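Local coordinates for protein citryl-spermidine/3,4-dihydroxybenzoyl-citryl-spermidine:spermidine ligase (PDB 3TO3) that catalyses the ATP-dependent condensation of spermidine with citryl-spermidine intermediates in the biosynthesis of the siderophore petrobactin, at residues R187-I192 and V246-W251; L242-H247 and S351-D356; P296-S301 and L366-R371; L347-S352 and K458-G463. One frame throughout, in Å; residues are numbered along the deposited sequence.

The four contacts lead from the dimer side of the protein to its ATP site. Contact 1 pairs the first residue of one strand with the last of another, and contact 2 lays that second strand across the large mixed sheet; the two share Val-246 and His-247. Contacts 2 and 3 have centres about 8 Å apart and meet where strands 345-355 and 367-371 pair. Contact 4, centred about 9 Å from contact 3, brings a metal-binding loop to the same sheet, and both touch ATP. Arg-371 NH1 joins them through Asp-459 OD1, 2.9 Å away. Contact 1 is remote from contact 4, with nearest atoms about 12 Å apart.

Contact 1 of 4, residues R187-I192 and V246-W251; sequences RPIKLI and VHPWQW
Ile-192 and Val-246 form one antiparallel hydrogen-bonded pair, at a corner of a three-stranded sheet where strand 192-197 begins and strand 241-246 ends. Ile-192 N gives a fairly straight bond to Val-246 O at 3.0 Å, while the return bond from Val-246 N to Ile-192 O is shorter, 2.7 Å, and more bent. Beyond this pair the regular pairing ends: 187-192 leads back into a loop, and the other segment turns at once into helix 248-258.

His-247 is the N-cap residue of that helix. Its ND1 accepts from Trp-249 N at 2.8 Å, with the donor almost in the imidazole plane, so the bond helps fix the ring's rotation as well as satisfying an N-H of the first helical turn. Pro-248 suits the next place because it has no N-H of its own to satisfy there; its CG rests 3.5 Å from Lys-190 O. On the loop side, the CD1 methyl of Ile-189 comes obliquely to the histidine ring, 4.2 Å from His-247 NE2.

Ile-192 carries most of the apolar contact, and its two branches divide the work. CG1 lies against Pro-248 CA at 4.0 Å. CG2, anti to the backbone N, faces the indole of Trp-251. The second subunit closes over this group: its Met-4 packs on Ile-192 and Pro-248, and its His-8 takes the hydrogen bond from Trp-251 NE1, making the corner part of the dimer interface. The CH-pi contact is almost vertical, Ile-192 CG2 standing 4.0 Å from the centroid of the Trp-251 five-membered ring and 9° off its normal.

Contact 2 of 4, residues L242-H247 and S351-D356; sequences LFIPVH and SSVMYD
The first torsion of Ile-244 (chi1 -43°) sets CG1 beside its backbone N, and an extended second torsion (chi2 -169°) carries CD1 forward to the backbone of Met-354 and Tyr-355. Val-353 answers with its two methyls spread, CG2 anti to the backbone N and CG1 turned to Ile-244. The arrangement is consistent with orthogonal packing of two beta sheets: the short strand 242-246, from the three-stranded sheet, crosses strand 351-355 of the large mixed sheet at 93°, with axes 7.2 Å apart. No hydrogen bond links the two strands, so the contact rests on side-chain shape.

Ile-244 meets its partners with both branches. Its CG2 touches Val-353 CG1 at 3.9 Å, while its CD1 reaches beyond that valine to lie 3.7 Å from Met-354 C and 3.9 Å from Tyr-355 CB. Beta-branched residues fit here because they favour extended backbone and offer methyls close to the chain. The side chain of Met-354, a selenomethionine, starts out on the far side, toward helix 315-333. The phenol of Tyr-355 also leads off, its OH bonded to Asp-262.

Tyr-211 of helix 208-219 closes one flank: it touches Leu-242 and Val-353, and its OH bonds to Phe-243 O. Leu-242, whose CA is farther from Val-353 than that of Ile-244, needs leucine's length. The two side chains pass alongside, pointing opposite ways, with Leu-242 CD1 4.2 Å from Val-353 CG2.

Contact 3 of 4, residues P296-S301 and L366-R371; sequences PYVKVS and LGCIWR. With ATP (adenosine-5'-triphosphate), chain E.
Backbone hydrogen bonds tie Tyr-297 to Arg-371 and Lys-299 to Ile-369 in two-bond antiparallel pairs. In the second, Lys-299 N donates to Ile-369 O at 2.8 Å and Ile-369 N returns to Lys-299 O at 2.9 Å, both nearly straight. A longer bond, 3.3 Å from Ser-301 N to Gly-367 O, ends the ladder. In the non-hydrogen-bonded pairs between, CA-H...O contacts help, such as Cys-368 CA to Lys-299 O.

Apolar contacts occupy the face bearing Val-298, Val-300, Cys-368 and Trp-370. Val-298 CG1 presses on Cys-368 SG at 3.5 Å, and that small, polarisable sulfur also sits 3.7 Å above the Trp-370 ring plane, offset toward the rim. Val-298 CG2 and the Pro-296 ring lie alongside the indole, which Pro-245 of strand 241-246 and helix 208-219 also touch.

These strands lie within the large mixed sheet, between strands 286-289 and 345-355, and their other face looks toward the nucleotide. Arg-371 runs its aliphatic part across Tyr-297, CG 3.7 Å from the tyrosine CD2, before a bend at chi3 (68°) turns the guanidinium edge toward ATP O3B, without a hydrogen bond to it. Tyr-297 OH accepts from Val-374 N.

Polar contacts to ATP come from Lys-299, whose four torsions are all close to 180°. A fully extended lysine suits this position, since it can carry a charge from the sheet to the phosphates. Its NZ bonds to ATP O2B at 2.8 Å and is salt-bridged to Asp-459, though the placing of that nitrogen is less sure. Arg-371 NH1 is salt-bridged to Asp-459 and Glu-349.

Contact 4 of 4, residues L347-S352 and K458-G463; sequences LKEFSS and KDFHEG. With ATP (adenosine-5'-triphosphate), chain E.
The carboxylate of Glu-349 meets the His-461 imidazole with the two planes 72° apart, and its oxygens divide their partners along the loop. OE2 accepts from Phe-460 N at 3.0 Å, on the syn side and 26° out of the carboxylate plane. OE1 takes a weak bond from His-461 N at 3.0 Å and another weak one from His-461 ND1 at 3.4 Å. Glutamate suits this place: its two acceptor oxygens can serve successive N-H groups, and its chain, extended beyond CG (chi2 154°), gives the length to reach them from strand 345-355.

The Phe-460 ring lies obliquely beside Leu-347, its CE2 only 3.3 Å from Leu-347 O. Leu-347 and Lys-458 run side by side, leucine CD1 resting 4.1 Å from the lysine CB.

Segment 458-463 follows strand 451-457, the parallel neighbour of strand 345-355 in the mixed sheet, and carries Asp-459, which binds magnesium together with Gln-441 and Asn-442. Asp-459 has a positive phi, and its side chain starts away from 347-352, with OD2 toward ATP. One water bridges the segments, donating to Leu-347 O and Glu-349 OE2 and accepting from Asp-459 N, each at 2.8 Å. The two acids come within 4.1 Å between Glu-349 OE2 and Asp-459 OD1; Arg-371, and for Asp-459 also Lys-299, probably offset their charge. Further along, the ATP-binding Glu-462 is poorly ordered, so the 2.7 Å between its OE2 and ATP O2B is less certain.

Contact 1 of 4, residues R187-I192 and V246-W251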
# COMPACT_ATOMS: atom_id res chain seq x y z
N ARG B 187 16.34 16.10 -8.47
CA ARG B 187 16.60 16.61 -7.14
C ARG B 187 17.81 15.89 -6.57
O ARG B 187 17.91 14.68 -6.67
CB ARG B 187 15.38 16.39 -6.25
CG ARG B 187 14.26 17.37 -6.50
CD ARG B 187 14.50 18.66 -5.75
NE ARG B 187 13.43 19.63 -5.98
CZ ARG B 187 13.41 20.50 -6.99
NH1 ARG B 187 14.40 20.52 -7.87
NH2 ARG B 187 12.39 21.34 -7.11
N PRO B 188 18.76 16.64 -6.01
CA PRO B 188 19.93 16.02 -5.39
C PRO B 188 19.52 15.32 -4.11
O PRO B 188 18.72 15.87 -3.37
CB PRO B 188 20.82 17.20 -5.07
CG PRO B 188 20.32 18.32 -5.95
CD PRO B 188 18.85 18.11 -6.04
N ILE B 189 20.07 14.14 -3.84
CA ILE B 189 19.75 13.45 -2.59
C ILE B 189 20.98 12.77 -2.00
O ILE B 189 21.96 12.53 -2.70
CB ILE B 189 18.61 12.43 -2.77
CG1 ILE B 189 19.15 11.08 -3.24
CG2 ILE B 189 17.59 12.94 -3.78
CD1 ILE B 189 18.18 10.30 -4.12
N LYS B 190 20.91 12.49 -0.71
CA LYS B 190 22.01 11.89 0.03
C LYS B 190 21.66 10.47 0.26
O LYS B 190 20.52 10.17 0.57
CB LYS B 190 22.13 12.50 1.42
CG LYS B 190 22.33 13.96 1.45
CD LYS B 190 23.65 14.31 0.87
CE LYS B 190 24.19 15.54 1.55
NZ LYS B 190 25.43 15.93 0.85
N LEU B 191 22.63 9.58 0.15
CA LEU B 191 22.41 8.21 0.54
C LEU B 191 22.49 8.18 2.05
O LEU B 191 23.19 8.99 2.65
CB LEU B 191 23.46 7.30 -0.07
CG LEU B 191 23.42 7.33 -1.60
CD1 LEU B 191 24.47 6.42 -2.15
CD2 LEU B 191 22.09 6.87 -2.01
N ILE B 192 21.71 7.28 2.65
CA ILE B 192 21.84 6.97 4.06
C ILE B 192 22.83 5.80 4.20
O ILE B 192 22.68 4.79 3.53
CB ILE B 192 20.46 6.54 4.64
CG1 ILE B 192 19.42 7.67 4.48
CG2 ILE B 192 20.63 6.04 6.08
CD1 ILE B 192 19.86 9.06 4.96
N VAL B 246 21.71 3.31 1.53
CA VAL B 246 20.28 3.06 1.42
C VAL B 246 19.63 4.29 0.81
O VAL B 246 19.97 5.42 1.16
CB VAL B 246 19.68 2.82 2.81
CG1 VAL B 246 18.20 2.48 2.71
CG2 VAL B 246 20.44 1.72 3.54
N HIS B 247 18.70 4.08 -0.12
CA HIS B 247 17.94 5.20 -0.66
C HIS B 247 17.20 5.86 0.49
O HIS B 247 16.60 5.18 1.29
CB HIS B 247 16.95 4.67 -1.68
CG HIS B 247 16.29 5.73 -2.49
ND1 HIS B 247 15.49 6.71 -1.93
CD2 HIS B 247 16.31 5.97 -3.82
CE1 HIS B 247 15.06 7.51 -2.89
NE2 HIS B 247 15.54 7.09 -4.05
N PRO B 248 17.23 7.19 0.59
CA PRO B 248 16.55 7.80 1.73
C PRO B 248 15.04 7.55 1.74
O PRO B 248 14.49 7.53 2.84
CB PRO B 248 16.85 9.31 1.58
CG PRO B 248 17.16 9.50 0.11
CD PRO B 248 17.73 8.18 -0.39
N TRP B 249 14.39 7.33 0.60
CA TRP B 249 12.94 6.96 0.63
C TRP B 249 12.79 5.58 1.22
O TRP B 249 11.86 5.31 1.99
CB TRP B 249 12.24 6.97 -0.74
CG TRP B 249 10.74 6.73 -0.67
CD1 TRP B 249 9.76 7.68 -0.63
CD2 TRP B 249 10.06 5.46 -0.61
NE1 TRP B 249 8.53 7.09 -0.57
CE2 TRP B 249 8.68 5.73 -0.54
CE3 TRP B 249 10.49 4.12 -0.63
CZ2 TRP B 249 7.71 4.72 -0.47
CZ3 TRP B 249 9.52 3.10 -0.57
CH2 TRP B 249 8.15 3.41 -0.49
N GLN B 250 13.70 4.69 0.84
CA GLN B 250 13.65 3.32 1.30
C GLN B 250 13.88 3.27 2.80
O GLN B 250 13.19 2.55 3.53
CB GLN B 250 14.67 2.46 0.59
CG GLN B 250 14.63 1.02 1.06
CD GLN B 250 13.54 0.24 0.37
OE1 GLN B 250 12.59 0.81 -0.16
NE2 GLN B 250 13.68 -1.07 0.34
N TRP B 251 14.82 4.09 3.27
CA TRP B 251 15.17 4.08 4.69
C TRP B 251 13.99 4.56 5.54
O TRP B 251 13.59 3.90 6.49
CB TRP B 251 16.43 4.92 4.97
CG TRP B 251 16.74 5.13 6.42
CD1 TRP B 251 16.65 6.30 7.10
CD2 TRP B 251 17.19 4.15 7.38
NE1 TRP B 251 17.00 6.13 8.41
CE2 TRP B 251 17.34 4.82 8.61
CE3 TRP B 251 17.46 2.77 7.31
CZ2 TRP B 251 17.76 4.15 9.79
CZ3 TRP B 251 17.89 2.11 8.47
CH2 TRP B 251 18.03 2.81 9.70

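Contact 2 of 4, residues L242-H247 and S351-D356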
# COMPACT_ATOMS: atom_id res chain seq x y z
N LEU B 242 29.16 -4.96 8.10
CA LEU B 242 29.42 -4.37 6.79
C LEU B 242 28.68 -3.03 6.70
O LEU B 242 27.95 -2.66 7.61
CB LEU B 242 28.98 -5.34 5.69
CG LEU B 242 29.73 -6.69 5.68
CD1 LEU B 242 29.07 -7.72 4.75
CD2 LEU B 242 31.22 -6.49 5.25
N PHE B 243 28.84 -2.32 5.60
CA PHE B 243 28.29 -0.98 5.45
C PHE B 243 27.54 -0.93 4.16
O PHE B 243 28.08 -1.35 3.14
CB PHE B 243 29.41 0.06 5.44
CG PHE B 243 30.15 0.12 6.74
CD1 PHE B 243 31.20 -0.76 7.00
CD2 PHE B 243 29.76 1.00 7.74
CE1 PHE B 243 31.88 -0.73 8.23
CE2 PHE B 243 30.43 1.03 8.98
CZ PHE B 243 31.49 0.18 9.22
N ILE B 244 26.28 -0.47 4.20
CA ILE B 244 25.44 -0.43 3.01
C ILE B 244 24.78 0.93 2.87
O ILE B 244 24.20 1.46 3.82
CB ILE B 244 24.31 -1.46 3.18
CG1 ILE B 244 24.86 -2.77 3.78
CG2 ILE B 244 23.55 -1.66 1.89
CD1 ILE B 244 23.86 -3.90 3.73
N PRO B 245 24.83 1.49 1.66
CA PRO B 245 24.12 2.73 1.37
C PRO B 245 22.62 2.43 1.09
O PRO B 245 22.32 1.42 0.46
CB PRO B 245 24.86 3.29 0.16
CG PRO B 245 25.42 2.08 -0.52
CD PRO B 245 25.59 0.99 0.51
N VAL B 246 21.71 3.31 1.53
CA VAL B 246 20.28 3.06 1.42
C VAL B 246 19.63 4.29 0.81
O VAL B 246 19.97 5.42 1.16
CB VAL B 246 19.68 2.82 2.81
CG1 VAL B 246 18.20 2.48 2.71
CG2 VAL B 246 20.44 1.72 3.54
N HIS B 247 18.70 4.08 -0.12
CA HIS B 247 17.94 5.20 -0.66
C HIS B 247 17.20 5.86 0.49
O HIS B 247 16.60 5.18 1.29
CB HIS B 247 16.95 4.67 -1.68
CG HIS B 247 16.29 5.73 -2.49
ND1 HIS B 247 15.49 6.71 -1.93
CD2 HIS B 247 16.31 5.97 -3.82
CE1 HIS B 247 15.06 7.51 -2.89
NE2 HIS B 247 15.54 7.09 -4.05
N SER B 351 30.99 -4.41 -7.53
CA SER B 351 30.89 -4.67 -6.11
C SER B 351 29.43 -4.72 -5.67
O SER B 351 28.57 -4.10 -6.32
CB SER B 351 31.65 -3.60 -5.36
OG SER B 351 31.80 -3.95 -4.02
N SER B 352 29.14 -5.45 -4.61
CA SER B 352 27.75 -5.54 -4.15
C SER B 352 27.74 -5.95 -2.70
O SER B 352 28.68 -6.51 -2.24
CB SER B 352 26.96 -6.55 -4.97
OG SER B 352 27.38 -7.84 -4.63
N VAL B 353 26.67 -5.62 -1.99
CA VAL B 353 26.56 -5.96 -0.59
C VAL B 353 25.09 -5.98 -0.24
O VAL B 353 24.31 -5.28 -0.88
CB VAL B 353 27.27 -4.92 0.29
CG1 VAL B 353 26.53 -3.59 0.21
CG2 VAL B 353 27.39 -5.42 1.72
N MSE B 354 24.72 -6.76 0.75
CA MSE B 354 23.32 -6.84 1.16
C MSE B 354 23.10 -7.35 2.60
O MSE B 354 23.97 -7.99 3.21
CB MSE B 354 22.60 -7.78 0.24
CG MSE B 354 22.95 -9.19 0.64
SE MSE B 354 22.34 -10.45 -0.64
CE MSE B 354 24.07 -11.00 -1.38
N TYR B 355 21.92 -7.07 3.12
CA TYR B 355 21.51 -7.56 4.42
C TYR B 355 20.22 -8.32 4.16
O TYR B 355 19.24 -7.74 3.71
CB TYR B 355 21.25 -6.38 5.33
CG TYR B 355 20.81 -6.74 6.73
CD1 TYR B 355 21.74 -6.94 7.74
CD2 TYR B 355 19.46 -6.86 7.05
CE1 TYR B 355 21.35 -7.25 9.04
CE2 TYR B 355 19.05 -7.14 8.35
CZ TYR B 355 20.00 -7.35 9.34
OH TYR B 355 19.60 -7.63 10.62
N ASP B 356 20.25 -9.63 4.38
CA ASP B 356 19.18 -10.51 3.93
C ASP B 356 18.86 -11.48 5.04
O ASP B 356 19.71 -12.22 5.48
CB ASP B 356 19.62 -11.32 2.69
CG ASP B 356 18.60 -12.40 2.28
OD1 ASP B 356 19.01 -13.48 1.76
OD2 ASP B 356 17.38 -12.16 2.47

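Contact 3 of 4, residues P296-S301 and L366-R371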
# COMPACT_ATOMS: atom_id res chain seq x y z
N PRO B 296 31.39 5.74 -9.14
CA PRO B 296 30.42 4.74 -9.58
C PRO B 296 28.97 5.10 -9.21
O PRO B 296 28.73 5.84 -8.26
CB PRO B 296 30.84 3.48 -8.80
CG PRO B 296 31.52 4.02 -7.55
CD PRO B 296 32.26 5.25 -8.05
N TYR B 297 28.03 4.57 -9.99
CA TYR B 297 26.62 4.62 -9.67
C TYR B 297 26.32 3.64 -8.55
O TYR B 297 27.07 2.68 -8.31
CB TYR B 297 25.76 4.19 -10.88
CG TYR B 297 26.08 4.85 -12.20
CD1 TYR B 297 25.65 6.14 -12.49
CD2 TYR B 297 26.79 4.15 -13.19
CE1 TYR B 297 25.94 6.74 -13.74
CE2 TYR B 297 27.08 4.71 -14.41
CZ TYR B 297 26.66 6.01 -14.69
OH TYR B 297 26.98 6.54 -15.93
N VAL B 298 25.20 3.87 -7.89
CA VAL B 298 24.69 3.03 -6.84
C VAL B 298 23.31 2.56 -7.27
O VAL B 298 22.43 3.37 -7.64
CB VAL B 298 24.61 3.84 -5.54
CG1 VAL B 298 24.49 2.95 -4.41
CG2 VAL B 298 25.90 4.58 -5.38
N LYS B 299 23.13 1.24 -7.30
CA LYS B 299 21.82 0.67 -7.56
C LYS B 299 21.33 0.08 -6.26
O LYS B 299 21.96 -0.86 -5.72
CB LYS B 299 21.88 -0.37 -8.68
CG LYS B 299 20.54 -1.03 -9.02
CD LYS B 299 20.65 -1.91 -10.26
CE LYS B 299 19.28 -2.23 -10.84
NZ LYS B 299 19.37 -3.18 -12.00
N VAL B 300 20.23 0.63 -5.74
CA VAL B 300 19.81 0.27 -4.40
C VAL B 300 18.38 -0.22 -4.35
O VAL B 300 17.61 0.02 -5.27
CB VAL B 300 19.99 1.45 -3.42
CG1 VAL B 300 21.45 1.78 -3.27
CG2 VAL B 300 19.23 2.69 -3.93
N SER B 301 18.05 -0.94 -3.28
CA SER B 301 16.70 -1.48 -3.12
C SER B 301 15.66 -0.36 -3.02
O SER B 301 15.89 0.65 -2.36
CB SER B 301 16.66 -2.32 -1.84
OG SER B 301 17.32 -3.55 -2.06
N LEU B 366 17.02 -4.62 1.28
CA LEU B 366 18.20 -3.85 1.60
C LEU B 366 19.44 -4.40 0.88
O LEU B 366 20.13 -5.26 1.39
CB LEU B 366 18.37 -3.99 3.11
CG LEU B 366 19.24 -3.05 3.88
CD1 LEU B 366 18.91 -1.66 3.48
CD2 LEU B 366 18.89 -3.31 5.31
N GLY B 367 19.86 -3.73 -0.17
CA GLY B 367 20.87 -4.32 -1.00
C GLY B 367 21.46 -3.22 -1.82
O GLY B 367 20.79 -2.22 -2.07
N CYS B 368 22.69 -3.40 -2.27
CA CYS B 368 23.35 -2.41 -3.08
C CYS B 368 24.27 -3.05 -4.11
O CYS B 368 25.02 -3.96 -3.79
CB CYS B 368 24.15 -1.47 -2.16
SG CYS B 368 25.14 -0.23 -3.04
N ILE B 369 24.26 -2.52 -5.33
CA ILE B 369 25.27 -2.87 -6.33
C ILE B 369 25.92 -1.60 -6.87
O ILE B 369 25.23 -0.66 -7.24
CB ILE B 369 24.66 -3.61 -7.52
CG1 ILE B 369 24.15 -4.98 -7.10
CG2 ILE B 369 25.70 -3.75 -8.64
CD1 ILE B 369 23.04 -5.54 -8.02
N TRP B 370 27.25 -1.57 -6.92
CA TRP B 370 27.96 -0.41 -7.45
C TRP B 370 28.29 -0.68 -8.89
O TRP B 370 28.60 -1.80 -9.25
CB TRP B 370 29.24 -0.13 -6.69
CG TRP B 370 29.08 0.54 -5.38
CD1 TRP B 370 29.08 1.87 -5.16
CD2 TRP B 370 28.93 -0.08 -4.08
NE1 TRP B 370 28.96 2.14 -3.82
CE2 TRP B 370 28.85 0.95 -3.13
CE3 TRP B 370 28.86 -1.41 -3.64
CZ2 TRP B 370 28.68 0.72 -1.75
CZ3 TRP B 370 28.71 -1.65 -2.26
CH2 TRP B 370 28.62 -0.58 -1.34
N ARG B 371 28.23 0.34 -9.74
CA ARG B 371 28.51 0.15 -11.16
C ARG B 371 29.43 1.25 -11.71
O ARG B 371 29.34 2.40 -11.27
CB ARG B 371 27.19 0.05 -11.94
CG ARG B 371 27.27 0.49 -13.36
CD ARG B 371 26.15 -0.12 -14.19
NE ARG B 371 24.83 0.38 -13.86
CZ ARG B 371 23.74 -0.38 -13.83
NH1 ARG B 371 23.81 -1.68 -14.10
NH2 ARG B 371 22.57 0.15 -13.52
PB ATP E . 16.95 -1.04 -13.49
O1B ATP E . 16.85 -0.40 -12.13
O2B ATP E . 16.96 -2.54 -13.34
O3B ATP E . 18.25 -0.53 -14.21
PA ATP E . 14.29 -0.96 -14.03
O1A ATP E . 14.18 -1.12 -12.52
O2A ATP E . 13.85 -2.21 -14.78
O3A ATP E . 15.75 -0.62 -14.41
O5' ATP E . 13.36 0.25 -14.43
C5' ATP E . 13.66 1.04 -15.52
C4' ATP E . 12.61 1.84 -16.04
O4' ATP E . 12.92 2.23 -17.42
C3' ATP E . 11.35 1.06 -16.11
O3' ATP E . 10.38 1.68 -15.35
C2' ATP E . 10.99 1.06 -17.54
O2' ATP E . 9.63 1.14 -17.70
C1' ATP E . 11.68 2.28 -18.04
N9 ATP E . 11.78 2.38 -19.47
C8 ATP E . 11.42 3.47 -20.18
N7 ATP E . 11.66 3.22 -21.47
C5 ATP E . 12.19 1.98 -21.60
C6 ATP E . 12.63 1.23 -22.70
N6 ATP E . 12.54 1.79 -24.02
N1 ATP E . 13.12 -0.01 -22.50
C2 ATP E . 13.20 -0.52 -21.25
N3 ATP E . 12.78 0.18 -20.17
C4 ATP E . 12.27 1.43 -20.31

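Contact 4 of 4, residues L347-S352 and K458-G463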
# COMPACT_ATOMS: atom_id res chain seq x y z
N LEU B 347 29.59 -1.70 -18.56
CA LEU B 347 29.77 -0.98 -17.30
C LEU B 347 29.69 -2.05 -16.21
O LEU B 347 28.63 -2.66 -15.98
CB LEU B 347 28.68 0.07 -17.10
CG LEU B 347 28.59 1.11 -18.20
CD1 LEU B 347 27.40 2.02 -17.97
CD2 LEU B 347 29.91 1.93 -18.27
N LYS B 348 30.79 -2.26 -15.51
CA LYS B 348 30.91 -3.42 -14.66
C LYS B 348 30.16 -3.16 -13.36
O LYS B 348 30.30 -2.08 -12.79
CB LYS B 348 32.38 -3.76 -14.38
CG LYS B 348 33.17 -4.25 -15.60
CD LYS B 348 34.61 -4.63 -15.18
CE LYS B 348 35.63 -4.56 -16.36
NZ LYS B 348 36.13 -3.18 -16.71
N GLU B 349 29.40 -4.15 -12.90
CA GLU B 349 28.83 -4.05 -11.58
C GLU B 349 29.92 -4.73 -10.76
O GLU B 349 29.92 -5.94 -10.60
CB GLU B 349 27.52 -4.89 -11.60
CG GLU B 349 26.39 -4.19 -12.44
CD GLU B 349 25.32 -5.10 -13.06
OE1 GLU B 349 25.17 -6.29 -12.73
OE2 GLU B 349 24.59 -4.61 -13.93
N PHE B 350 30.78 -3.93 -10.15
CA PHE B 350 32.04 -4.48 -9.69
C PHE B 350 32.06 -4.79 -8.20
O PHE B 350 33.01 -5.37 -7.66
CB PHE B 350 33.23 -3.58 -10.11
CG PHE B 350 33.17 -2.21 -9.52
CD1 PHE B 350 32.52 -1.18 -10.20
CD2 PHE B 350 33.71 -1.95 -8.27
CE1 PHE B 350 32.43 0.07 -9.66
CE2 PHE B 350 33.61 -0.69 -7.72
CZ PHE B 350 32.97 0.33 -8.42
N SER B 351 30.99 -4.41 -7.53
CA SER B 351 30.89 -4.67 -6.11
C SER B 351 29.43 -4.72 -5.67
O SER B 351 28.57 -4.10 -6.32
CB SER B 351 31.65 -3.60 -5.36
OG SER B 351 31.80 -3.95 -4.02
N SER B 352 29.14 -5.45 -4.61
CA SER B 352 27.75 -5.54 -4.15
C SER B 352 27.74 -5.95 -2.70
O SER B 352 28.68 -6.51 -2.24
CB SER B 352 26.96 -6.55 -4.97
OG SER B 352 27.38 -7.84 -4.63
N LYS B 458 24.74 -2.25 -19.88
CA LYS B 458 24.63 -2.28 -18.42
C LYS B 458 23.48 -3.18 -18.01
O LYS B 458 22.76 -3.69 -18.87
CB LYS B 458 24.45 -0.87 -17.85
CG LYS B 458 23.25 -0.06 -18.42
CD LYS B 458 23.21 1.31 -17.70
CE LYS B 458 21.94 2.14 -18.03
NZ LYS B 458 20.70 1.51 -17.46
N ASP B 459 23.31 -3.32 -16.69
CA ASP B 459 22.33 -4.21 -16.06
C ASP B 459 22.42 -5.68 -16.47
O ASP B 459 21.54 -6.18 -17.18
CB ASP B 459 20.91 -3.67 -16.25
CG ASP B 459 20.60 -2.48 -15.36
OD1 ASP B 459 21.06 -2.47 -14.19
OD2 ASP B 459 19.92 -1.54 -15.82
N PHE B 460 23.51 -6.34 -16.08
CA PHE B 460 23.75 -7.79 -16.23
C PHE B 460 23.17 -8.70 -15.15
O PHE B 460 22.77 -9.83 -15.41
CB PHE B 460 25.27 -8.03 -16.35
CG PHE B 460 25.93 -7.03 -17.24
CD1 PHE B 460 25.43 -6.80 -18.50
CD2 PHE B 460 27.00 -6.26 -16.78
CE1 PHE B 460 26.02 -5.86 -19.34
CE2 PHE B 460 27.58 -5.31 -17.60
CZ PHE B 460 27.10 -5.10 -18.88
N HIS B 461 23.14 -8.21 -13.93
CA HIS B 461 22.94 -9.09 -12.81
C HIS B 461 21.58 -9.81 -12.88
O HIS B 461 21.48 -10.98 -12.50
CB HIS B 461 23.13 -8.33 -11.50
CG HIS B 461 22.02 -7.38 -11.20
ND1 HIS B 461 21.93 -6.12 -11.77
CD2 HIS B 461 20.93 -7.50 -10.40
CE1 HIS B 461 20.85 -5.51 -11.33
NE2 HIS B 461 20.22 -6.33 -10.51
N GLU B 462 20.53 -9.09 -13.24
CA GLU B 462 19.20 -9.72 -13.40
C GLU B 462 18.89 -10.39 -14.75
O GLU B 462 18.35 -11.49 -14.78
CB GLU B 462 18.10 -8.72 -13.06
CG GLU B 462 18.25 -7.36 -13.77
CD GLU B 462 17.31 -6.30 -13.22
OE1 GLU B 462 16.52 -6.62 -12.29
OE2 GLU B 462 17.35 -5.15 -13.72
N GLY B 463 19.22 -9.71 -15.85
CA GLY B 463 18.70 -10.05 -17.17
C GLY B 463 19.31 -11.17 -18.02
O GLY B 463 18.60 -11.90 -18.72
PB ATP E . 16.95 -1.04 -13.49
O1B ATP E . 16.85 -0.40 -12.13
O2B ATP E . 16.96 -2.54 -13.34
O3B ATP E . 18.25 -0.53 -14.21
PA ATP E . 14.29 -0.96 -14.03
O1A ATP E . 14.18 -1.12 -12.52
O2A ATP E . 13.85 -2.21 -14.78
O3A ATP E . 15.75 -0.62 -14.41
O5' ATP E . 13.36 0.25 -14.43
C5' ATP E . 13.66 1.04 -15.52
C4' ATP E . 12.61 1.84 -16.04
O4' ATP E . 12.92 2.23 -17.42
C3' ATP E . 11.35 1.06 -16.11
O3' ATP E . 10.38 1.68 -15.35
C2' ATP E . 10.99 1.06 -17.54
O2' ATP E . 9.63 1.14 -17.70
C1' ATP E . 11.68 2.28 -18.04
N9 ATP E . 11.78 2.38 -19.47
C8 ATP E . 11.42 3.47 -20.18
N7 ATP E . 11.66 3.22 -21.47
C5 ATP E . 12.19 1.98 -21.60
C6 ATP E . 12.63 1.23 -22.70
N6 ATP E . 12.54 1.79 -24.02
N1 ATP E . 13.12 -0.01 -22.50
C2 ATP E . 13.20 -0.52 -21.25
N3 ATP E . 12.78 0.18 -20.17
C4 ATP E . 12.27 1.43 -20.31
O HOH W 1 25.88 -2.87 -15.74